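Local coordinates for protein ChiX (PDB 5OPZ) that hydrolyses peptidoglycan as a zinc-dependent L-Ala D-Glu endopeptidase and is required for chitinase secretion by Serratia marcescens, at residues A[67-72]-A[130-135]; A[12-17]-A[81-86]; A[20-25]-A[44-49]; A[29-34]-A[109-114]. One frame throughout, in Å; residues are numbered along the deposited sequence. Where two conformers were deposited one is given.

Contact 1 (A[67-72]-A[130-135]); sequences TLRSRH and LTFRDY. With ZN (zinc ion), chain C.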
loop_
_atom_site.group_PDB
_atom_site.type_symbol
_atom_site.label_atom_id
_atom_site.label_comp_id
_atom_site.label_asym_id
_atom_site.label_seq_id
_atom_site.Cartn_x
_atom_site.Cartn_y
_atom_site.Cartn_z
ATOM N N THR A 67 9.150 -2.610 16.927
ATOM C CA THR A 67 9.377 -4.043 16.862
ATOM C C THR A 67 9.965 -4.448 15.545
ATOM O O THR A 67 9.732 -3.800 14.533
ATOM C CB THR A 67 8.046 -4.827 17.048
ATOM O OG1 THR A 67 8.215 -6.222 16.770
ATOM C CG2 THR A 67 6.927 -4.314 16.164
ATOM N N LEU A 68 10.700 -5.551 15.572
ATOM C CA LEU A 68 11.227 -6.160 14.389
ATOM C C LEU A 68 10.141 -6.947 13.654
ATOM O O LEU A 68 10.328 -7.275 12.512
ATOM C CB LEU A 68 12.419 -7.043 14.736
ATOM C CG LEU A 68 13.372 -7.494 13.646
ATOM C CD1 LEU A 68 14.077 -6.334 13.001
ATOM C CD2 LEU A 68 14.405 -8.422 14.242
ATOM N N ARG A 69 9.027 -7.254 14.330
ATOM C CA ARG A 69 7.880 -7.901 13.720
ATOM C C ARG A 69 7.161 -6.859 12.873
ATOM O O ARG A 69 6.698 -5.824 13.362
ATOM C CB ARG A 69 6.963 -8.467 14.801
ATOM C CG ARG A 69 5.764 -9.275 14.291
ATOM C CD ARG A 69 5.057 -9.919 15.509
ATOM N NE ARG A 69 3.606 -9.731 15.647
ATOM C CZ ARG A 69 2.668 -10.679 15.575
ATOM N NH1 ARG A 69 2.953 -11.947 15.265
ATOM N NH2 ARG A 69 1.390 -10.348 15.783
ATOM N N SER A 70 7.148 -7.078 11.583
ATOM C CA SER A 70 6.428 -6.194 10.652
ATOM C C SER A 70 5.731 -7.038 9.622
ATOM O O SER A 70 6.323 -7.987 9.079
ATOM C CB SER A 70 7.382 -5.256 9.923
ATOM O OG SER A 70 6.784 -4.646 8.793
ATOM N N ARG A 71 4.524 -6.643 9.275
ATOM C CA ARG A 71 3.809 -7.305 8.190
ATOM C C ARG A 71 4.550 -7.146 6.867
ATOM O O ARG A 71 4.371 -7.927 5.960
ATOM C CB ARG A 71 2.401 -6.774 8.101
ATOM C CG ARG A 71 1.522 -7.020 9.322
ATOM C CD ARG A 71 0.441 -8.057 9.061
ATOM N NE ARG A 71 0.993 -9.394 9.005
ATOM C CZ ARG A 71 0.262 -10.469 8.820
ATOM N NH1 ARG A 71 -1.036 -10.363 8.567
ATOM N NH2 ARG A 71 0.815 -11.662 8.918
ATOM N N HIS A 72 5.413 -6.129 6.728
ATOM C CA HIS A 72 6.155 -6.023 5.491
ATOM C C HIS A 72 7.188 -7.102 5.269
ATOM O O HIS A 72 7.550 -7.360 4.133
ATOM C CB HIS A 72 6.887 -4.687 5.395
ATOM C CG HIS A 72 6.024 -3.499 5.102
ATOM N ND1 HIS A 72 5.711 -3.103 3.819
ATOM C CD2 HIS A 72 5.441 -2.581 5.916
ATOM C CE1 HIS A 72 4.961 -2.022 3.842
ATOM N NE2 HIS A 72 4.791 -1.675 5.100
ATOM N N LEU A 130 -2.756 -7.006 5.173
ATOM C CA LEU A 130 -3.642 -8.097 5.551
ATOM C C LEU A 130 -3.627 -8.259 7.077
ATOM O O LEU A 130 -2.623 -7.968 7.731
ATOM C CB LEU A 130 -3.178 -9.409 4.929
ATOM C CG LEU A 130 -3.173 -9.427 3.382
ATOM C CD1 LEU A 130 -2.547 -10.697 2.852
ATOM C CD2 LEU A 130 -4.582 -9.250 2.818
ATOM N N THR A 131 -4.743 -8.681 7.662
ATOM C CA THR A 131 -4.816 -8.764 9.124
ATOM C C THR A 131 -4.072 -9.980 9.647
ATOM O O THR A 131 -4.009 -11.019 8.976
ATOM C CB THR A 131 -6.238 -8.792 9.717
ATOM O OG1 THR A 131 -6.888 -10.006 9.428
ATOM C CG2 THR A 131 -7.075 -7.718 9.222
ATOM N N PHE A 132 -3.558 -9.838 10.866
ATOM C CA PHE A 132 -3.005 -10.988 11.587
ATOM C C PHE A 132 -4.039 -12.074 11.848
ATOM O O PHE A 132 -3.691 -13.264 11.786
ATOM C CB PHE A 132 -2.361 -10.549 12.892
ATOM C CG PHE A 132 -0.976 -9.978 12.728
ATOM C CD1 PHE A 132 0.112 -10.777 12.395
ATOM C CD2 PHE A 132 -0.741 -8.629 12.935
ATOM C CE1 PHE A 132 1.410 -10.255 12.285
ATOM C CE2 PHE A 132 0.551 -8.093 12.839
ATOM C CZ PHE A 132 1.615 -8.911 12.467
ATOM N N ARG A 133 -5.284 -11.683 12.141
ATOM C CA ARG A 133 -6.339 -12.677 12.399
ATOM C C ARG A 133 -6.628 -13.549 11.169
ATOM O O ARG A 133 -6.706 -14.784 11.259
ATOM C CB ARG A 133 -7.635 -12.045 12.905
ATOM C CG ARG A 133 -7.492 -11.360 14.270
ATOM C CD ARG A 133 -8.643 -10.389 14.523
ATOM N NE ARG A 133 -8.612 -9.699 15.828
ATOM C CZ ARG A 133 -8.795 -10.249 17.032
ATOM N NH1 ARG A 133 -8.742 -9.463 18.102
ATOM N NH2 ARG A 133 -9.005 -11.547 17.210
ATOM N N ASP A 134 -6.687 -12.930 9.995
ATOM C CA ASP A 134 -7.017 -13.689 8.794
ATOM C C ASP A 134 -5.842 -14.388 8.195
ATOM O O ASP A 134 -6.011 -15.430 7.538
ATOM C CB ASP A 134 -7.604 -12.801 7.698
ATOM C CG ASP A 134 -8.910 -12.185 8.063
ATOM O OD1 ASP A 134 -9.730 -12.837 8.764
ATOM O OD2 ASP A 134 -9.142 -11.023 7.610
ATOM N N TYR A 135 -4.673 -13.765 8.320
ATOM C CA TYR A 135 -3.445 -14.165 7.679
ATOM C C TYR A 135 -2.341 -14.180 8.729
ATOM O O TYR A 135 -1.547 -13.237 8.756
ATOM C CB TYR A 135 -3.100 -13.208 6.524
ATOM C CG TYR A 135 -4.019 -13.328 5.352
ATOM C CD1 TYR A 135 -5.212 -12.595 5.289
ATOM C CD2 TYR A 135 -3.721 -14.187 4.299
ATOM C CE1 TYR A 135 -6.065 -12.722 4.215
ATOM C CE2 TYR A 135 -4.590 -14.328 3.232
ATOM C CZ TYR A 135 -5.749 -13.579 3.171
ATOM O OH TYR A 135 -6.681 -13.714 2.152
HETATM ZN ZN ZN C . 3.935 0.127 5.814
#
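R69 and R71 hold the ring of F132 between their guanidinium groups in a double cation-pi stack, which joins the loop leading up to the zinc ligand H72 with the turn that follows strand 127-130. R69 lies flat over one ring face, NH2 above the centre and CZ 4.0 Å from the F132 centroid, the two planes 3° apart. R71 takes the opposite face at a tilt of 23°, its CZ 3.9 Å from the same centroid, with NE nearer the rim and CD above the ring in a CH-pi contact. A bend at chi2 (-109°), followed by another at chi3, curls the R71 chain across the ring and presents the guanidinium edge to the backbone beyond. There R71 NH1 donates to L130 O over 3.0 Å, reaching it from above the carbonyl plane. The accepting oxygens lie close to the guanidinium plane, so the bonds fix its rotation while the ring covers one face. H72, next in sequence, binds the zinc ion together with D79 and H127. Y135 O is gripped end-on by both terminal nitrogens of R71, NH1 at 2.9 Å and NH2 at 2.8 Å, the latter nearly along the C=O axis.

Contact 2 (A[12-17]-A[81-86]); sequences IRFTAR and VAMPAG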
loop_
_atom_site.group_PDB
_atom_site.type_symbol
_atom_site.label_atom_id
_atom_site.label_comp_id
_atom_site.label_asym_id
_atom_site.label_seq_id
_atom_site.Cartn_x
_atom_site.Cartn_y
_atom_site.Cartn_z
ATOM N N ILE A 12 -4.503 7.991 -16.332
ATOM C CA ILE A 12 -3.155 7.801 -15.768
ATOM C C ILE A 12 -3.206 6.737 -14.669
ATOM O O ILE A 12 -3.952 6.871 -13.715
ATOM C CB ILE A 12 -2.571 9.090 -15.191
ATOM C CG1 ILE A 12 -2.387 10.104 -16.309
ATOM C CG2 ILE A 12 -1.246 8.800 -14.517
ATOM C CD1 ILE A 12 -2.140 11.507 -15.793
ATOM N N ARG A 13 -2.483 5.627 -14.889
ATOM C CA ARG A 13 -2.376 4.533 -13.908
ATOM C C ARG A 13 -0.929 4.047 -13.930
ATOM O O ARG A 13 -0.330 3.897 -15.001
ATOM C CB ARG A 13 -3.330 3.374 -14.244
ATOM C CG ARG A 13 -4.786 3.656 -14.038
ATOM C CD ARG A 13 -5.648 2.434 -14.231
ATOM N NE ARG A 13 -7.046 2.727 -13.970
ATOM C CZ ARG A 13 -7.937 3.146 -14.878
ATOM N NH1 ARG A 13 -7.597 3.408 -16.140
ATOM N NH2 ARG A 13 -9.203 3.350 -14.503
ATOM N N PHE A 14 -0.365 3.776 -12.746
ATOM C CA PHE A 14 1.024 3.265 -12.625
ATOM C C PHE A 14 1.081 1.753 -12.438
ATOM O O PHE A 14 1.617 1.220 -11.493
ATOM C CB PHE A 14 1.805 3.999 -11.501
ATOM C CG PHE A 14 2.145 5.393 -11.872
ATOM C CD1 PHE A 14 1.236 6.431 -11.714
ATOM C CD2 PHE A 14 3.358 5.640 -12.512
ATOM C CE1 PHE A 14 1.549 7.700 -12.163
ATOM C CE2 PHE A 14 3.682 6.917 -12.946
ATOM C CZ PHE A 14 2.756 7.940 -12.776
ATOM N N THR A 15 0.508 1.052 -13.401
ATOM C CA THR A 15 0.390 -0.402 -13.367
ATOM C C THR A 15 1.731 -1.058 -13.306
ATOM O O THR A 15 1.964 -1.906 -12.438
ATOM C CB THR A 15 -0.398 -0.912 -14.586
ATOM O OG1 THR A 15 -1.639 -0.208 -14.626
ATOM C CG2 THR A 15 -0.669 -2.400 -14.522
ATOM N N ALA A 16 2.596 -0.773 -14.264
ATOM C CA ALA A 16 3.833 -1.513 -14.386
ATOM C C ALA A 16 4.752 -1.260 -13.176
ATOM O O ALA A 16 5.348 -2.218 -12.626
ATOM C CB ALA A 16 4.532 -1.186 -15.690
ATOM N N ARG A 17 4.847 -0.003 -12.726
ATOM C CA ARG A 17 5.623 0.335 -11.563
ATOM C C ARG A 17 5.141 -0.410 -10.337
ATOM O O ARG A 17 5.934 -0.917 -9.547
ATOM C CB ARG A 17 5.572 1.830 -11.333
ATOM C CG ARG A 17 6.701 2.317 -10.480
ATOM C CD ARG A 17 6.677 3.823 -10.367
ATOM N NE ARG A 17 6.999 4.487 -11.628
ATOM C CZ ARG A 17 7.279 5.778 -11.749
ATOM N NH1 ARG A 17 7.263 6.570 -10.680
ATOM N NH2 ARG A 17 7.585 6.285 -12.945
ATOM N N VAL A 81 2.314 5.143 -2.714
ATOM C CA VAL A 81 2.673 6.532 -2.916
ATOM C C VAL A 81 1.710 7.124 -3.957
ATOM O O VAL A 81 1.578 6.580 -5.085
ATOM C CB VAL A 81 4.148 6.733 -3.306
ATOM C CG1 VAL A 81 4.527 6.004 -4.544
ATOM C CG2 VAL A 81 4.478 8.213 -3.428
ATOM N N ALA A 82 1.050 8.239 -3.581
ATOM C CA ALA A 82 0.133 8.915 -4.531
ATOM C C ALA A 82 0.950 9.639 -5.604
ATOM O O ALA A 82 1.943 10.294 -5.278
ATOM C CB ALA A 82 -0.709 9.914 -3.803
ATOM N N MET A 83 0.494 9.504 -6.852
ATOM C CA MET A 83 1.204 10.028 -8.029
ATOM C C MET A 83 0.288 10.892 -8.916
ATOM O O MET A 83 0.159 10.628 -10.109
ATOM C CB MET A 83 1.713 8.839 -8.879
ATOM C CG MET A 83 2.678 7.888 -8.240
ATOM S SD MET A 83 4.178 8.720 -7.785
ATOM C CE MET A 83 4.860 9.132 -9.388
ATOM N N PRO A 84 -0.424 11.865 -8.332
ATOM C CA PRO A 84 -1.297 12.693 -9.149
ATOM C C PRO A 84 -0.526 13.369 -10.295
ATOM O O PRO A 84 0.531 13.986 -10.064
ATOM C CB PRO A 84 -1.839 13.719 -8.150
ATOM C CG PRO A 84 -0.815 13.750 -7.045
ATOM C CD PRO A 84 -0.325 12.362 -6.948
ATOM N N ALA A 85 -1.042 13.172 -11.496
ATOM C CA ALA A 85 -0.416 13.741 -12.679
ATOM C C ALA A 85 1.047 13.320 -12.826
ATOM O O ALA A 85 1.873 14.021 -13.416
ATOM C CB ALA A 85 -0.577 15.261 -12.724
ATOM N N GLY A 86 1.369 12.143 -12.282
ATOM C CA GLY A 86 2.761 11.659 -12.332
ATOM C C GLY A 86 3.762 12.219 -11.339
ATOM O O GLY A 86 4.943 11.970 -11.518
#
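I12 lies opposite A85 and F14 opposite M83, with CA atoms 7.2 Å and 8.2 Å apart respectively, so the two segments run past each other in opposite senses at a spacing that leaves room for side chains between them. On one side the chain is about to enter helix 15-21, with F14 in the N-cap position; on the other, strand 77-82 has just ended and the chain folds into a tight turn closed by the bond from G86 N to M83 O (2.9 Å). G86 has a positive phi of 79°, a conformation that suits glycine.

The F14 ring is the centre of the contact. M83 runs roughly perpendicular to the F14 side chain, with CB 3.5 Å from F14 CE1 and CG over the face, offset toward the rim, in a CH-pi contact. In the M83 conformer described here, one of two that were modelled, SD stands above the same face at 5.3 Å from the F14 centroid, a distant Met-aromatic contact. G86 comes from another direction, its CA near the plane of the ring and 3.7 Å from F14 CZ. The guanidinium of R17 has F14 CE2 over one of its faces, while its NH1 approaches M83 CE. Farther out, I12 CD1 rests against A85 CA at 4.2 Å.

P43, just ahead of edge strand 44-48, is touched by the I12 side chain and shares a backbone hydrogen bond with M83. Met-aromatic and CH-pi contacts thus join the N-cap residue of helix 15-21 to the turn leaving strand 77-82 of the antiparallel sheet.

Contact 3 (A[20-25]-A[44-49]); sequences ENLRGV and FSVSEG
N21 faces V46 and L22 faces G49, with CA atoms 5.9 Å and 5.7 Å apart, where the end of helix 15-21 and the type II turn from L22 to V25 come against edge strand 44-48. The strand bends at S47, and S47 and E48 together face D79 in a classic beta bulge.

V46 sends its two methyls to different partners: CG1, placed opposite the backbone N by a chi1 of 171°, meets N21 CB at 3.8 Å, while CG2 meets L22 CD2 at 4.0 Å. The L22 side chain runs roughly perpendicular to that of V46, and both also touch V78 on the neighbouring strand. Past the bulge, V25 CG2 packs on G49 CA at 3.8 Å, and N21 O sits 3.9 Å from the same CA; with no side chain, G49 lets the turn come this close.

Apolar contact therefore carries most of this junction, while the backbones of S47 and E48 bond to D79 and G49 O accepts from ND1 of the zinc ligand H72. That last bond probably helps to orient the metal-binding imidazole, and the packing of V25 on G49 lies directly beside the acceptor.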
loop_
_atom_site.group_PDB
_atom_site.type_symbol
_atom_site.label_atom_id
_atom_site.label_comp_id
_atom_site.label_asym_id
_atom_site.label_seq_id
_atom_site.Cartn_x
_atom_site.Cartn_y
_atom_site.Cartn_z
ATOM N N GLU A 20 5.798 -4.274 -10.341
ATOM C CA GLU A 20 7.167 -4.618 -10.049
ATOM C C GLU A 20 7.403 -4.640 -8.520
ATOM O O GLU A 20 7.989 -5.571 -7.985
ATOM C CB GLU A 20 8.130 -3.685 -10.803
ATOM C CG GLU A 20 9.613 -3.845 -10.486
ATOM C CD GLU A 20 10.229 -5.163 -10.967
ATOM O OE1 GLU A 20 9.615 -5.945 -11.723
ATOM O OE2 GLU A 20 11.381 -5.426 -10.597
ATOM N N ASN A 21 6.886 -3.642 -7.822
ATOM C CA ASN A 21 7.090 -3.521 -6.374
ATOM C C ASN A 21 6.188 -4.432 -5.549
ATOM O O ASN A 21 6.360 -4.595 -4.322
ATOM C CB ASN A 21 6.856 -2.083 -5.864
ATOM C CG ASN A 21 8.079 -1.189 -5.977
ATOM O OD1 ASN A 21 9.044 -1.357 -5.223
ATOM N ND2 ASN A 21 8.029 -0.187 -6.871
ATOM N N LEU A 22 5.227 -5.036 -6.210
ATOM C CA LEU A 22 4.388 -6.049 -5.597
ATOM C C LEU A 22 4.989 -7.452 -5.663
ATOM O O LEU A 22 4.424 -8.376 -5.086
ATOM C CB LEU A 22 3.022 -6.074 -6.311
ATOM C CG LEU A 22 2.099 -4.932 -5.911
ATOM C CD1 LEU A 22 0.919 -4.809 -6.869
ATOM C CD2 LEU A 22 1.621 -5.084 -4.490
ATOM N N ARG A 23 6.099 -7.643 -6.349
ATOM C CA ARG A 23 6.685 -8.966 -6.400
ATOM C C ARG A 23 7.122 -9.405 -4.986
ATOM O O ARG A 23 7.738 -8.643 -4.227
ATOM C CB ARG A 23 7.845 -9.024 -7.386
ATOM C CG ARG A 23 7.442 -8.877 -8.838
ATOM C CD ARG A 23 8.739 -8.904 -9.645
ATOM N NE ARG A 23 8.542 -8.652 -11.073
ATOM C CZ ARG A 23 8.413 -9.599 -12.001
ATOM N NH1 ARG A 23 8.474 -10.895 -11.688
ATOM N NH2 ARG A 23 8.237 -9.241 -13.276
ATOM N N GLY A 24 6.756 -10.639 -4.641
ATOM C CA GLY A 24 6.969 -11.176 -3.313
ATOM C C GLY A 24 5.928 -10.850 -2.254
ATOM O O GLY A 24 5.961 -11.407 -1.172
ATOM N N VAL A 25 4.987 -9.971 -2.545
ATOM C CA VAL A 25 3.883 -9.669 -1.646
ATOM C C VAL A 25 2.904 -10.856 -1.726
ATOM O O VAL A 25 2.710 -11.494 -2.781
ATOM C CB VAL A 25 3.289 -8.285 -2.020
ATOM C CG1 VAL A 25 2.042 -7.973 -1.263
ATOM C CG2 VAL A 25 4.348 -7.245 -1.741
ATOM N N PHE A 44 -1.470 5.896 -8.248
ATOM C CA PHE A 44 -0.548 5.536 -7.176
ATOM C C PHE A 44 0.346 4.416 -7.607
ATOM O O PHE A 44 0.000 3.650 -8.530
ATOM C CB PHE A 44 -1.318 5.199 -5.877
ATOM C CG PHE A 44 -2.081 3.891 -5.924
ATOM C CD1 PHE A 44 -3.404 3.843 -6.374
ATOM C CD2 PHE A 44 -1.514 2.741 -5.434
ATOM C CE1 PHE A 44 -4.109 2.652 -6.381
ATOM C CE2 PHE A 44 -2.239 1.562 -5.433
ATOM C CZ PHE A 44 -3.527 1.512 -5.909
ATOM N N SER A 45 1.482 4.317 -6.949
ATOM C CA SER A 45 2.339 3.167 -7.043
ATOM C C SER A 45 2.551 2.557 -5.688
ATOM O O SER A 45 2.161 3.083 -4.683
ATOM C CB SER A 45 3.665 3.548 -7.737
ATOM O OG SER A 45 4.503 2.415 -7.960
ATOM N N VAL A 46 3.173 1.414 -5.683
ATOM C CA VAL A 46 3.583 0.756 -4.446
ATOM C C VAL A 46 5.048 1.144 -4.252
ATOM O O VAL A 46 5.909 0.748 -5.061
ATOM C CB VAL A 46 3.415 -0.769 -4.541
ATOM C CG1 VAL A 46 4.041 -1.455 -3.346
ATOM C CG2 VAL A 46 1.936 -1.102 -4.664
ATOM N N SER A 47 5.323 1.897 -3.174
ATOM C CA SER A 47 6.685 2.327 -2.884
ATOM C C SER A 47 7.500 1.294 -2.133
ATOM O O SER A 47 8.722 1.236 -2.268
ATOM C CB SER A 47 6.715 3.667 -2.147
ATOM O OG SER A 47 6.203 3.536 -0.845
ATOM N N GLU A 48 6.816 0.472 -1.336
ATOM C CA GLU A 48 7.445 -0.598 -0.584
ATOM C C GLU A 48 6.455 -1.753 -0.358
ATOM O O GLU A 48 5.350 -1.534 0.091
ATOM C CB GLU A 48 7.997 -0.073 0.738
ATOM C CG GLU A 48 8.816 -1.107 1.491
ATOM C CD GLU A 48 9.490 -0.577 2.746
ATOM O OE1 GLU A 48 9.057 0.417 3.380
ATOM O OE2 GLU A 48 10.465 -1.229 3.177
ATOM N N GLY A 49 6.863 -2.940 -0.763
ATOM C CA GLY A 49 6.110 -4.170 -0.456
ATOM C C GLY A 49 6.910 -4.947 0.560
ATOM O O GLY A 49 6.872 -4.620 1.752
#

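Contact 4 (A[29-34]-A[109-114]); sequences LVRVIR and CGIIVE
With chi1 at 169°, V32 turns its two methyls to different neighbours, CG1 toward V113 and CG2 into the angle between C109 and I111; C109, at a chi1 of -65°, swings SG toward helix 27-39. That helix packs here on the connection from helix 92-109 and on the start of edge strand 113-115, at the margin of the antiparallel sheet. The connection begins with a Schellman motif, in which G110, at positive phi, ends the helix and lets the chain turn off toward the strand.

V32 fits among three side chains at similar range. Its CG2 is 4.1 Å from C109 SG and equally 4.1 Å from I111 CD1, with the isoleucine chain approaching at a slant. V32 CG1 meets V113 CG2, again at 4.1 Å, the two valines lying alongside and pointing opposite ways. V102 of helix 92-109 touches both V32 and V113, so the two helices and the strand share one apolar layer.

At the exposed margin R31, in one of two deposited conformers, brings NH1 to 3.7 Å from C109 SG, with its guanidinium placed obliquely to the sulfur. The charge of R31 is met by a salt bridge from NH2 to D28. Nearer the zinc side of the helix, L29 also packs on V78 and L130, and its CD1 reaches V113 CG1 at 4.3 Å.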
loop_
_atom_site.group_PDB
_atom_site.type_symbol
_atom_site.label_atom_id
_atom_site.label_comp_id
_atom_site.label_asym_id
_atom_site.label_seq_id
_atom_site.Cartn_x
_atom_site.Cartn_y
_atom_site.Cartn_z
ATOM N N LEU A 29 -3.041 -10.012 -1.204
ATOM C CA LEU A 29 -2.901 -8.553 -1.160
ATOM C C LEU A 29 -2.589 -8.003 -2.551
ATOM O O LEU A 29 -3.066 -6.956 -2.932
ATOM C CB LEU A 29 -1.848 -8.182 -0.116
ATOM C CG LEU A 29 -1.673 -6.669 0.082
ATOM C CD1 LEU A 29 -2.929 -5.956 0.463
ATOM C CD2 LEU A 29 -0.639 -6.425 1.189
ATOM N N VAL A 30 -1.776 -8.725 -3.317
ATOM C CA VAL A 30 -1.521 -8.303 -4.675
ATOM C C VAL A 30 -2.824 -8.179 -5.467
ATOM O O VAL A 30 -3.026 -7.217 -6.208
ATOM C CB VAL A 30 -0.573 -9.264 -5.404
ATOM C CG1 VAL A 30 -0.427 -8.900 -6.888
ATOM C CG2 VAL A 30 0.784 -9.255 -4.726
ATOM N N ARG A 31 -3.695 -9.170 -5.307
ATOM C CA ARG A 31 -4.944 -9.154 -6.070
ATOM C C ARG A 31 -5.777 -7.903 -5.724
ATOM O O ARG A 31 -6.275 -7.198 -6.622
ATOM C CB ARG A 31 -5.689 -10.435 -5.783
ATOM C CG ARG A 31 -6.921 -10.641 -6.628
ATOM C CD ARG A 31 -7.061 -12.135 -6.941
ATOM N NE ARG A 31 -6.940 -12.929 -5.716
ATOM C CZ ARG A 31 -7.902 -13.105 -4.810
ATOM N NH1 ARG A 31 -9.128 -12.574 -4.956
ATOM N NH2 ARG A 31 -7.631 -13.845 -3.743
ATOM N N VAL A 32 -5.822 -7.567 -4.439
ATOM C CA VAL A 32 -6.566 -6.413 -4.000
ATOM C C VAL A 32 -5.975 -5.098 -4.530
ATOM O O VAL A 32 -6.690 -4.222 -5.066
ATOM C CB VAL A 32 -6.667 -6.354 -2.468
ATOM C CG1 VAL A 32 -7.200 -5.017 -1.998
ATOM C CG2 VAL A 32 -7.536 -7.514 -1.956
ATOM N N ILE A 33 -4.656 -4.986 -4.434
ATOM C CA ILE A 33 -4.027 -3.745 -4.869
ATOM C C ILE A 33 -4.167 -3.585 -6.371
ATOM O O ILE A 33 -4.365 -2.457 -6.869
ATOM C CB ILE A 33 -2.551 -3.644 -4.424
ATOM C CG1 ILE A 33 -2.439 -3.644 -2.883
ATOM C CG2 ILE A 33 -1.895 -2.400 -4.995
ATOM C CD1 ILE A 33 -3.117 -2.502 -2.129
ATOM N N ARG A 34 -4.040 -4.677 -7.114
ATOM C CA ARG A 34 -4.174 -4.572 -8.578
ATOM C C ARG A 34 -5.573 -4.101 -8.988
ATOM O O ARG A 34 -5.694 -3.283 -9.912
ATOM C CB ARG A 34 -3.840 -5.893 -9.283
ATOM C CG ARG A 34 -2.337 -6.183 -9.195
ATOM C CD ARG A 34 -1.904 -7.473 -9.829
ATOM N NE ARG A 34 -1.986 -7.306 -11.281
ATOM C CZ ARG A 34 -2.616 -8.117 -12.136
ATOM N NH1 ARG A 34 -3.241 -9.188 -11.717
ATOM N NH2 ARG A 34 -2.613 -7.818 -13.426
ATOM N N CYS A 109 -13.152 -8.812 -3.100
ATOM C CA CYS A 109 -12.355 -10.038 -2.975
ATOM C C CYS A 109 -12.629 -10.824 -1.723
ATOM O O CYS A 109 -12.082 -11.922 -1.549
ATOM C CB CYS A 109 -10.851 -9.715 -3.019
ATOM S SG CYS A 109 -10.280 -9.051 -4.601
ATOM N N GLY A 110 -13.454 -10.289 -0.833
ATOM C CA GLY A 110 -13.778 -10.995 0.377
ATOM C C GLY A 110 -12.651 -10.992 1.393
ATOM O O GLY A 110 -12.533 -11.950 2.189
ATOM N N ILE A 111 -11.822 -9.937 1.396
ATOM C CA ILE A 111 -10.623 -9.871 2.250
ATOM C C ILE A 111 -10.632 -8.553 2.981
ATOM O O ILE A 111 -10.790 -7.531 2.351
ATOM C CB ILE A 111 -9.361 -9.934 1.374
ATOM C CG1 ILE A 111 -9.260 -11.281 0.670
ATOM C CG2 ILE A 111 -8.091 -9.633 2.167
ATOM C CD1 ILE A 111 -8.310 -11.261 -0.466
ATOM N N ILE A 112 -10.396 -8.545 4.280
ATOM C CA ILE A 112 -10.246 -7.291 5.031
ATOM C C ILE A 112 -8.813 -6.778 4.818
ATOM O O ILE A 112 -7.843 -7.513 4.995
ATOM C CB ILE A 112 -10.581 -7.527 6.515
ATOM C CG1 ILE A 112 -12.068 -7.850 6.676
ATOM C CG2 ILE A 112 -10.182 -6.326 7.347
ATOM C CD1 ILE A 112 -12.407 -8.332 8.072
ATOM N N VAL A 113 -8.683 -5.505 4.429
ATOM C CA VAL A 113 -7.358 -4.889 4.366
ATOM C C VAL A 113 -7.368 -3.720 5.319
ATOM O O VAL A 113 -8.156 -2.819 5.152
ATOM C CB VAL A 113 -6.984 -4.452 2.927
ATOM C CG1 VAL A 113 -5.649 -3.702 2.873
ATOM C CG2 VAL A 113 -6.985 -5.688 2.031
ATOM N N GLU A 114 -6.446 -3.695 6.266
ATOM C CA GLU A 114 -6.329 -2.608 7.229
ATOM C C GLU A 114 -5.514 -1.499 6.606
ATOM O O GLU A 114 -4.544 -1.743 5.900
ATOM C CB GLU A 114 -5.639 -3.071 8.509
ATOM C CG GLU A 114 -6.435 -4.019 9.382
ATOM C CD GLU A 114 -5.645 -4.552 10.576
ATOM O OE1 GLU A 114 -4.646 -5.292 10.400
ATOM O OE2 GLU A 114 -6.026 -4.216 11.707
HETATM O O HOH W 1 -10.457 -13.350 -3.040
#

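In the fold
From the N terminus, segment 12-17 opens contact 2, which closes at 81-86 and encloses contact 3, the shorter loop from 20-25 to 44-49. Helix 27-39, lying within both loops, opens contact 4; this closes at 109-114 and therefore crosses both. Contact 1 opens at 67-72, after contact 3 has closed, and ends at 130-135, crossing contacts 2 and 4. Contact 2 ties the start of helix 15-21 to the turn after strand 77-82, and contact 3 ties its end to strand 44-48, whereas contact 4 sets helix 27-39 against the far edge of the same sheet. Contact 1 joins the zinc-ligand loop to the C-terminal turn and touches contacts 3 and 4.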